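Local coordinates for putative periplasmic protein (Bacteroides vulgatus ATCC 8482, PDB 3DUE) that is of unknown function but belongs to the PepSY-like, putative beta-lactamase-inhibitor-like periplasmic proteins and may act as an inhibitor, at residues 55-58 against 59-63. Residues are numbered along the deposited sequence; the frame is centred on the assembly and turned at random.
Sequences EFDK and KGIWT
D57 and I61 meet at the closed end of the beta hairpin formed by strands 53-56 and 62-66, where D57 to G60 make a type I turn. Three backbone hydrogen bonds zip it up. G60 N donates to D57 O across the turn, D57 N to I61 O (2.9 Å), and T63 N to E55 O (2.8 Å). G60 ends the turn with positive phi (78°), which a glycine adopts easily.

The D57 carboxylate folds back over this loop. Its CG sits between the backbone N and the carbonyl carbon (chi1 68°), which swings OD1 over the amides that follow. There OD1 accepts K59 N and I61 N, each at 2.9 Å and from opposite faces of the carboxylate plane; the I61 bond is the straighter. The K59 bond makes this an Asx turn. I61 lies alongside, its CB 3.5 Å from D57 OD1.

Apolar contact is made at the non-hydrogen-bonded pair F56 and W62, whose side chains leave the same face of the sheet and cross at about a right angle. F56 CD1 touches W62 CB at 4.0 Å. On that face F56 also packs on A17 of helix 15-24, and the W62 ring meets F20 and forms a cation-pi contact with R99 of the adjoining strand.

On the other face, E55 and T63 pair their side chains. With CG anti to the backbone N (chi1 -175°), the extended glutamate brings OE1 to the threonine hydroxyl, and T63 OG1 donates to E55 OE1 at 2.6 Å from above the carboxylate plane.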
# COMPACT_ATOMS: atom_id res chain seq x y z
N GLU A 55 1.79 -0.73 4.79
CA GLU A 55 2.60 0.26 5.51
C GLU A 55 1.75 1.55 5.57
O GLU A 55 1.11 1.94 4.59
CB GLU A 55 3.88 0.60 4.79
CG GLU A 55 4.82 1.54 5.55
CD GLU A 55 5.95 2.05 4.68
OE1 GLU A 55 5.66 2.58 3.55
OE2 GLU A 55 7.12 1.94 5.14
N PHE A 56 1.85 2.23 6.70
CA PHE A 56 1.12 3.46 6.96
C PHE A 56 2.07 4.50 7.48
O PHE A 56 3.07 4.14 8.10
CB PHE A 56 0.09 3.25 8.06
CG PHE A 56 -0.94 2.17 7.77
CD1 PHE A 56 -2.08 2.48 7.05
CD2 PHE A 56 -0.78 0.86 8.25
CE1 PHE A 56 -3.03 1.55 6.81
CE2 PHE A 56 -1.71 -0.09 8.00
CZ PHE A 56 -2.87 0.26 7.29
N ASP A 57 1.74 5.77 7.26
CA ASP A 57 2.57 6.86 7.74
C ASP A 57 2.24 7.11 9.19
O ASP A 57 1.45 6.36 9.78
CB ASP A 57 2.44 8.12 6.85
CG ASP A 57 1.07 8.80 6.93
OD1 ASP A 57 0.22 8.48 7.78
OD2 ASP A 57 0.85 9.69 6.09
N LYS A 58 2.83 8.16 9.77
CA LYS A 58 2.66 8.48 11.20
C LYS A 58 1.22 8.79 11.63
O LYS A 58 0.90 8.74 12.83
CB LYS A 58 3.55 9.65 11.59
CG LYS A 58 3.17 10.97 10.95
CD LYS A 58 4.18 12.05 11.25
CE LYS A 58 3.75 13.37 10.61
NZ LYS A 58 4.62 14.54 11.03
N LYS A 59 0.38 9.13 10.65
CA LYS A 59 -1.02 9.43 10.88
C LYS A 59 -1.94 8.27 10.45
O LYS A 59 -3.17 8.41 10.51
CB LYS A 59 -1.40 10.72 10.15
CG LYS A 59 -0.58 11.92 10.65
CD LYS A 59 -1.12 13.16 10.07
CE LYS A 59 -0.12 14.24 9.99
NZ LYS A 59 -0.71 15.36 9.24
N GLY A 60 -1.36 7.13 10.09
CA GLY A 60 -2.13 5.94 9.71
C GLY A 60 -2.70 6.00 8.31
O GLY A 60 -3.66 5.29 8.02
N ILE A 61 -2.11 6.84 7.45
CA ILE A 61 -2.53 6.95 6.06
C ILE A 61 -1.60 6.03 5.26
O ILE A 61 -0.39 6.10 5.38
CB ILE A 61 -2.44 8.40 5.56
CG1 ILE A 61 -3.13 9.38 6.51
CG2 ILE A 61 -3.01 8.50 4.16
CD1 ILE A 61 -4.58 9.10 6.66
N TRP A 62 -2.18 5.15 4.44
CA TRP A 62 -1.39 4.14 3.76
C TRP A 62 -0.39 4.75 2.80
O TRP A 62 -0.68 5.78 2.17
CB TRP A 62 -2.24 3.09 3.05
CG TRP A 62 -3.02 3.55 1.91
CD1 TRP A 62 -4.33 3.91 1.91
CD2 TRP A 62 -2.57 3.63 0.55
NE1 TRP A 62 -4.72 4.25 0.63
CE2 TRP A 62 -3.65 4.10 -0.22
CE3 TRP A 62 -1.34 3.40 -0.09
CZ2 TRP A 62 -3.56 4.33 -1.58
CZ3 TRP A 62 -1.24 3.61 -1.44
CH2 TRP A 62 -2.36 4.07 -2.18
N THR A 63 0.81 4.16 2.84
CA THR A 63 1.94 4.46 1.94
C THR A 63 2.30 3.25 1.07
O THR A 63 2.92 3.40 0.03
CB THR A 63 3.15 4.97 2.72
OG1 THR A 63 3.51 4.01 3.73
CG2 THR A 63 2.80 6.27 3.39